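Local structure of enolase (alpha proteobacterium BAL199, 3UGV) at residues F[70-75]-F[139-144]; F[61-66]-F[132-137]; F[358-363]-F[368-373]. The protein probably catalyses a magnesium-assisted reaction of the enolase superfamily, in which a proton is removed beside a substrate carboxylate. One frame throughout, in Å; residues are numbered along the deposited sequence.

How the contacts relate
From the N terminus, the chain passes through strand 52-65, turns, and returns along strand 71-75 of the same antiparallel sheet before running through helices to helix 123-142. Contact 2 brings 132-137 back onto 61-66, and contact 1 brings 139-144 back to 70-75. Their segments alternate along the chain, so the two long loops cross, and one helix is fixed to two neighbouring strands; the centres of the two contacts lie about 5 Å apart. Contact 3 follows in series, in the enolase C-terminal domain-like part of the chain, and closes a short hairpin-like loop between 358-363 and 368-373. P373 at its end packs against R141 and N144 of contact 1, joining the two regions.

Contact 1. Residues F[70-75]-F[139-144]; sequences PGRAYL and LARAAN
R141 reaches from the last turns of helix 123-142 to P70 and R72 at the start of strand 71-75, and takes part in every contact between the two segments. The apolar part is small: the side chain, extended from CG to NE, crosses the proline at about a right angle, and R141 CD touches the edge carbon P70 CG of the rigid ring at 3.8 Å. The same methylene, next to the guanidinium, also meets a backbone carbonyl, with R141 CD 3.3 Å from P70 O. A long side chain suits the span from helix to strand.

In the charged part, R72 NH2 lies over one face of the R141 guanidinium, 3.5 Å above its plane and offset toward the rim, with the two planes 48° apart. The bend of R72 at chi3 (-80°) turns its head into this position. Repulsion between the like charges is probably eased by other partners: D137 forms a salt bridge with R141 NE through OD2, while R72 NE bonds to L377 O.

Hydrogen bonding across the contact passes through a water at the edge of the R141 guanidinium, in its plane, which accepts from R141 NH2 at 2.9 Å and donates to R72 O at 3.1 Å. D137 OD2 also accepts from R72 N, so a single carboxylate oxygen serves both segments.

Just beyond R141 the helix ends in a Schellman motif, with N144 as the positive-phi C-prime residue. The whole is a helix end docked on an edge strand of the antiparallel sheet in the N-terminal domain of the mandelate racemase/muconate lactonizing enzyme family.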
# COMPACT_ATOMS: atom_id res chain seq x y z
N PRO F 70 -48.48 -20.87 -1.57
CA PRO F 70 -47.93 -20.37 -2.83
C PRO F 70 -46.71 -19.48 -2.63
O PRO F 70 -46.44 -19.04 -1.51
CB PRO F 70 -49.08 -19.53 -3.37
CG PRO F 70 -49.69 -18.93 -2.12
CD PRO F 70 -49.56 -20.01 -1.05
N GLY F 71 -45.99 -19.21 -3.71
CA GLY F 71 -44.90 -18.25 -3.70
C GLY F 71 -44.87 -17.53 -5.04
O GLY F 71 -44.88 -18.16 -6.10
N ARG F 72 -44.85 -16.21 -5.00
CA ARG F 72 -44.92 -15.43 -6.22
C ARG F 72 -43.87 -14.32 -6.27
O ARG F 72 -43.78 -13.51 -5.36
CB ARG F 72 -46.32 -14.82 -6.39
CG ARG F 72 -47.39 -15.84 -6.76
CD ARG F 72 -48.73 -15.18 -7.11
NE ARG F 72 -49.49 -14.82 -5.91
CZ ARG F 72 -50.14 -15.70 -5.16
NH1 ARG F 72 -50.13 -16.99 -5.49
NH2 ARG F 72 -50.81 -15.29 -4.09
N ALA F 73 -43.09 -14.30 -7.34
CA ALA F 73 -42.19 -13.18 -7.61
C ALA F 73 -41.98 -13.08 -9.11
O ALA F 73 -42.50 -13.89 -9.89
CB ALA F 73 -40.87 -13.38 -6.90
N TYR F 74 -41.23 -12.08 -9.54
CA TYR F 74 -41.00 -11.92 -10.97
C TYR F 74 -39.57 -11.48 -11.26
O TYR F 74 -38.88 -10.95 -10.40
CB TYR F 74 -42.01 -10.94 -11.59
CG TYR F 74 -41.91 -9.52 -11.08
CD1 TYR F 74 -41.02 -8.61 -11.64
CD2 TYR F 74 -42.72 -9.09 -10.05
CE1 TYR F 74 -40.93 -7.31 -11.18
CE2 TYR F 74 -42.64 -7.79 -9.57
CZ TYR F 74 -41.75 -6.91 -10.13
OH TYR F 74 -41.69 -5.61 -9.65
N LEU F 75 -39.14 -11.73 -12.49
CA LEU F 75 -37.84 -11.31 -12.95
C LEU F 75 -38.04 -10.26 -14.03
O LEU F 75 -39.03 -10.30 -14.77
CB LEU F 75 -37.07 -12.50 -13.52
CG LEU F 75 -36.41 -13.46 -12.53
CD1 LEU F 75 -36.06 -14.74 -13.22
CD2 LEU F 75 -35.16 -12.82 -11.98
N LEU F 139 -42.07 -18.74 1.97
CA LEU F 139 -41.74 -18.91 3.38
C LEU F 139 -42.45 -17.86 4.23
O LEU F 139 -42.96 -18.16 5.30
CB LEU F 139 -40.22 -18.84 3.60
CG LEU F 139 -39.68 -19.07 5.01
CD1 LEU F 139 -39.89 -20.51 5.47
CD2 LEU F 139 -38.21 -18.72 5.04
N ALA F 140 -42.47 -16.63 3.75
CA ALA F 140 -43.18 -15.55 4.44
C ALA F 140 -44.67 -15.86 4.57
O ALA F 140 -45.25 -15.70 5.65
CB ALA F 140 -42.98 -14.25 3.70
N ARG F 141 -45.30 -16.28 3.48
CA ARG F 141 -46.72 -16.64 3.50
C ARG F 141 -46.96 -17.79 4.48
O ARG F 141 -47.92 -17.76 5.26
CB ARG F 141 -47.21 -17.01 2.09
CG ARG F 141 -47.21 -15.84 1.12
CD ARG F 141 -47.65 -16.23 -0.30
NE ARG F 141 -47.67 -15.07 -1.19
CZ ARG F 141 -48.69 -14.21 -1.27
NH1 ARG F 141 -49.77 -14.38 -0.52
NH2 ARG F 141 -48.63 -13.17 -2.10
N ALA F 142 -46.09 -18.78 4.44
CA ALA F 142 -46.17 -19.89 5.38
C ALA F 142 -46.09 -19.44 6.84
O ALA F 142 -46.59 -20.13 7.72
CB ALA F 142 -45.07 -20.93 5.07
N ALA F 143 -45.47 -18.30 7.11
CA ALA F 143 -45.42 -17.78 8.48
C ALA F 143 -46.50 -16.73 8.70
O ALA F 143 -46.55 -16.09 9.75
CB ALA F 143 -44.04 -17.19 8.78
N ASN F 144 -47.36 -16.56 7.70
CA ASN F 144 -48.37 -15.50 7.71
C ASN F 144 -47.80 -14.12 8.09
O ASN F 144 -48.39 -13.38 8.88
CB ASN F 144 -49.55 -15.88 8.63
CG ASN F 144 -50.74 -14.97 8.46
OD1 ASN F 144 -51.26 -14.42 9.44
ND2 ASN F 144 -51.18 -14.78 7.22
O HOH W 1 -46.24 -12.50 -3.69

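Contact 2. Residues F[61-66]-F[132-137]; sequences IDIETE and DMAVWD
I61 and I63 close on A134 in a helix-on-sheet packing, where helix 123-142 covers one face of the antiparallel sheet in the N-terminal domain of this enolase-superfamily protein. The axes of strand 61-65 and helix 132-137 approach to 8.4 Å and make an angle of 46°. Strand alternation turns both isoleucines toward the helix, while D62 between them faces away and bonds to W379.

The two isoleucines share nearly the same chi1 but use different branches. In I61, CG2 stands anti to the backbone N and leans along the strand toward I63; its distance to A134 CB is 3.7 Å. In I63 the touching branch is CG1, which lies beside the backbone N (chi1 -61°) and leans back toward I61. The two branches thus converge on one methyl group from alternate positions of the same strand. Beta-branched side chains suit the strand and spread over its face, whereas alanine lets the helix backbone come close, with I63 CA and A134 CA 6.6 Å apart.

V135, on the flank, packs on P104 and I107 of helix 104-114, and I63 on F30 and L33 of strand 30-47, so the same hydrophobic layer also includes that helix and strand. The tightest spot is I63 CG1 at 3.5 Å from A134 CB, closer than usual for two carbons, with I63 CD1 also reaching that methyl at 4.1 Å.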
# COMPACT_ATOMS: atom_id res chain seq x y z
N ILE F 61 -43.15 -15.90 -11.83
CA ILE F 61 -42.75 -17.15 -11.20
C ILE F 61 -43.71 -17.54 -10.09
O ILE F 61 -43.99 -16.74 -9.20
CB ILE F 61 -41.34 -17.01 -10.61
CG1 ILE F 61 -40.34 -16.79 -11.75
CG2 ILE F 61 -40.98 -18.24 -9.76
CD1 ILE F 61 -38.97 -16.38 -11.27
N ASP F 62 -44.22 -18.77 -10.16
CA ASP F 62 -45.15 -19.32 -9.18
C ASP F 62 -44.62 -20.62 -8.58
O ASP F 62 -44.35 -21.58 -9.29
CB ASP F 62 -46.50 -19.59 -9.83
CG ASP F 62 -47.39 -18.36 -9.89
OD1 ASP F 62 -48.01 -18.03 -8.85
OD2 ASP F 62 -47.48 -17.75 -10.97
N ILE F 63 -44.48 -20.64 -7.26
CA ILE F 63 -44.05 -21.83 -6.54
C ILE F 63 -45.27 -22.51 -5.94
O ILE F 63 -46.16 -21.83 -5.41
CB ILE F 63 -43.12 -21.47 -5.38
CG1 ILE F 63 -41.87 -20.77 -5.89
CG2 ILE F 63 -42.70 -22.70 -4.63
CD1 ILE F 63 -41.02 -21.65 -6.74
N GLU F 64 -45.33 -23.83 -6.05
CA GLU F 64 -46.30 -24.63 -5.31
C GLU F 64 -45.57 -25.41 -4.23
O GLU F 64 -44.49 -25.94 -4.47
CB GLU F 64 -47.01 -25.62 -6.24
CG GLU F 64 -47.84 -24.99 -7.35
CD GLU F 64 -48.80 -25.98 -8.02
OE1 GLU F 64 -48.92 -27.13 -7.53
OE2 GLU F 64 -49.44 -25.60 -9.02
N THR F 65 -46.16 -25.48 -3.03
CA THR F 65 -45.66 -26.41 -2.01
C THR F 65 -46.64 -27.56 -1.82
O THR F 65 -47.83 -27.45 -2.15
CB THR F 65 -45.42 -25.73 -0.64
OG1 THR F 65 -46.57 -24.97 -0.26
CG2 THR F 65 -44.21 -24.80 -0.69
N GLU F 66 -46.13 -28.67 -1.28
CA GLU F 66 -46.98 -29.80 -0.91
C GLU F 66 -48.08 -29.37 0.07
O GLU F 66 -49.19 -29.90 0.04
CB GLU F 66 -46.14 -30.91 -0.27
CG GLU F 66 -45.09 -31.52 -1.20
CD GLU F 66 -45.70 -32.24 -2.39
OE1 GLU F 66 -46.94 -32.40 -2.44
OE2 GLU F 66 -44.93 -32.65 -3.29
N ASP F 132 -34.99 -17.68 -5.69
CA ASP F 132 -34.79 -17.18 -4.33
C ASP F 132 -35.92 -16.25 -3.88
O ASP F 132 -36.46 -16.42 -2.78
CB ASP F 132 -33.45 -16.47 -4.23
CG ASP F 132 -33.08 -16.11 -2.80
OD1 ASP F 132 -32.66 -17.02 -2.05
OD2 ASP F 132 -33.20 -14.92 -2.43
N MET F 133 -36.27 -15.28 -4.71
CA MET F 133 -37.33 -14.34 -4.36
C MET F 133 -38.68 -15.03 -4.16
O MET F 133 -39.37 -14.77 -3.18
CB MET F 133 -37.45 -13.23 -5.41
CG MET F 133 -36.29 -12.28 -5.38
SD MET F 133 -36.46 -11.01 -6.64
CE MET F 133 -36.01 -11.93 -8.11
N ALA F 134 -39.05 -15.89 -5.10
CA ALA F 134 -40.28 -16.67 -4.98
C ALA F 134 -40.30 -17.50 -3.69
O ALA F 134 -41.30 -17.53 -2.97
CB ALA F 134 -40.47 -17.58 -6.19
N VAL F 135 -39.20 -18.18 -3.42
CA VAL F 135 -39.14 -19.07 -2.27
C VAL F 135 -39.24 -18.30 -0.95
O VAL F 135 -39.85 -18.76 0.01
CB VAL F 135 -37.86 -19.93 -2.31
CG1 VAL F 135 -37.58 -20.55 -0.96
CG2 VAL F 135 -38.02 -21.00 -3.36
N TRP F 136 -38.66 -17.11 -0.90
CA TRP F 136 -38.74 -16.32 0.30
C TRP F 136 -40.17 -15.82 0.47
O TRP F 136 -40.65 -15.68 1.60
CB TRP F 136 -37.79 -15.12 0.25
CG TRP F 136 -36.41 -15.38 0.77
CD1 TRP F 136 -35.28 -15.54 0.03
CD2 TRP F 136 -36.02 -15.48 2.15
NE1 TRP F 136 -34.20 -15.75 0.86
CE2 TRP F 136 -34.62 -15.71 2.16
CE3 TRP F 136 -36.70 -15.40 3.36
CZ2 TRP F 136 -33.90 -15.85 3.35
CZ3 TRP F 136 -35.98 -15.55 4.55
CH2 TRP F 136 -34.59 -15.77 4.53
N ASP F 137 -40.83 -15.52 -0.64
CA ASP F 137 -42.22 -15.09 -0.57
C ASP F 137 -43.06 -16.22 -0.02
O ASP F 137 -43.92 -16.00 0.83
CB ASP F 137 -42.76 -14.65 -1.93
CG ASP F 137 -44.25 -14.30 -1.88
OD1 ASP F 137 -44.62 -13.31 -1.22
OD2 ASP F 137 -45.05 -15.04 -2.50

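Contact 3. Residues F[358-363]-F[368-373]; sequences EPYALS and IVPDKP
Y360 places one face of its ring under P370 CD through a chi1 of -70°, which puts CG anti to the carbonyl carbon, and an unusually small chi2 of 10°. P370 CD lies 3.4 Å from the centroid of the Y360 ring, almost on its normal, a CH-pi contact; this carbon, bonded to the proline nitrogen, carries rather polarised C-H groups that suit an aromatic face. P370 CG leans to one side, nearest Y360 CE1 at 3.7 Å.

Strand 361-363 is an outermost strand, within this chain, of the mixed sheet that also holds 366-368, 157-162 and 346-348. Here I368 N donates to A361 O at 2.8 Å, with an N-H...O angle of 169°. Small A361 leaves its carbonyl accessible, and I368 packs against it, CB to A361 O 3.4 Å. Y360 and V369 also pack on helix 330-337.

K372 bends at chi3 toward E358, but its NZ stays 4.0 Å from E358 OE1, beyond a salt bridge, and bonds weakly to G376 O. The proline-aromatic contact and one straight backbone bond probably help to hold the returning chain, with the Y360 hydroxyl fixed by L375 O and H335 NE2 and charge attraction probably adding only modestly.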
# COMPACT_ATOMS: atom_id res chain seq x y z
N GLU F 358 -52.57 -5.08 -7.38
CA GLU F 358 -52.45 -3.97 -6.46
C GLU F 358 -50.99 -3.60 -6.23
O GLU F 358 -50.37 -4.04 -5.26
CB GLU F 358 -53.12 -4.33 -5.15
CG GLU F 358 -53.59 -3.14 -4.32
CD GLU F 358 -54.55 -3.57 -3.22
OE1 GLU F 358 -54.25 -3.31 -2.03
OE2 GLU F 358 -55.60 -4.17 -3.54
N PRO F 359 -50.41 -2.80 -7.14
CA PRO F 359 -49.08 -2.25 -6.90
C PRO F 359 -49.08 -1.42 -5.62
O PRO F 359 -50.12 -0.87 -5.27
CB PRO F 359 -48.82 -1.37 -8.13
CG PRO F 359 -50.12 -1.28 -8.86
CD PRO F 359 -50.91 -2.49 -8.49
N TYR F 360 -47.94 -1.35 -4.94
CA TYR F 360 -47.84 -0.65 -3.65
C TYR F 360 -48.28 0.82 -3.75
O TYR F 360 -48.13 1.46 -4.80
CB TYR F 360 -46.39 -0.74 -3.13
CG TYR F 360 -45.95 -2.12 -2.68
CD1 TYR F 360 -46.73 -3.24 -2.93
CD2 TYR F 360 -44.75 -2.30 -1.98
CE1 TYR F 360 -46.32 -4.51 -2.52
CE2 TYR F 360 -44.34 -3.56 -1.55
CZ TYR F 360 -45.13 -4.66 -1.83
OH TYR F 360 -44.75 -5.93 -1.43
N ALA F 361 -48.80 1.38 -2.67
CA ALA F 361 -49.26 2.76 -2.70
C ALA F 361 -48.12 3.74 -2.45
O ALA F 361 -47.13 3.40 -1.80
CB ALA F 361 -50.38 2.98 -1.69
N LEU F 362 -48.28 4.96 -2.96
CA LEU F 362 -47.29 6.02 -2.82
C LEU F 362 -47.82 7.17 -1.98
O LEU F 362 -48.94 7.62 -2.22
CB LEU F 362 -46.90 6.56 -4.19
CG LEU F 362 -46.02 5.67 -5.09
CD1 LEU F 362 -46.14 6.10 -6.54
CD2 LEU F 362 -44.58 5.73 -4.62
N SER F 363 -47.03 7.64 -1.02
CA SER F 363 -47.38 8.82 -0.23
C SER F 363 -46.20 9.81 -0.07
O SER F 363 -45.20 9.51 0.57
CB SER F 363 -47.93 8.42 1.13
OG SER F 363 -48.37 9.55 1.85
N ILE F 368 -45.21 2.70 0.10
CA ILE F 368 -45.78 2.10 1.30
C ILE F 368 -45.78 0.58 1.21
O ILE F 368 -46.39 0.03 0.31
CB ILE F 368 -47.24 2.55 1.49
CG1 ILE F 368 -47.32 4.07 1.66
CG2 ILE F 368 -47.86 1.83 2.68
CD1 ILE F 368 -46.39 4.61 2.75
N VAL F 369 -45.10 -0.09 2.13
CA VAL F 369 -45.11 -1.56 2.16
C VAL F 369 -46.39 -1.98 2.85
O VAL F 369 -46.63 -1.58 3.99
CB VAL F 369 -43.92 -2.17 2.95
CG1 VAL F 369 -44.07 -3.69 3.01
CG2 VAL F 369 -42.58 -1.80 2.34
N PRO F 370 -47.23 -2.78 2.17
CA PRO F 370 -48.56 -3.14 2.67
C PRO F 370 -48.47 -4.27 3.70
O PRO F 370 -47.57 -5.11 3.62
CB PRO F 370 -49.26 -3.66 1.42
CG PRO F 370 -48.15 -4.31 0.64
CD PRO F 370 -46.93 -3.42 0.87
N ASP F 371 -49.40 -4.28 4.65
CA ASP F 371 -49.43 -5.35 5.63
C ASP F 371 -50.12 -6.58 5.02
O ASP F 371 -51.23 -6.93 5.41
CB ASP F 371 -50.16 -4.90 6.89
CG ASP F 371 -49.65 -5.58 8.15
OD1 ASP F 371 -49.16 -6.74 8.07
OD2 ASP F 371 -49.72 -4.97 9.23
N LYS F 372 -49.46 -7.21 4.05
CA LYS F 372 -49.93 -8.46 3.47
C LYS F 372 -48.82 -9.50 3.59
O LYS F 372 -47.66 -9.14 3.72
CB LYS F 372 -50.36 -8.27 2.01
CG LYS F 372 -51.41 -7.19 1.83
CD LYS F 372 -52.09 -7.26 0.47
CE LYS F 372 -51.27 -6.60 -0.63
NZ LYS F 372 -52.00 -6.65 -1.94
N PRO F 373 -49.17 -10.79 3.57
CA PRO F 373 -48.16 -11.83 3.78
C PRO F 373 -47.22 -11.88 2.59
O PRO F 373 -47.66 -11.58 1.48
CB PRO F 373 -48.99 -13.12 3.85
CG PRO F 373 -50.41 -12.68 4.04
CD PRO F 373 -50.51 -11.36 3.35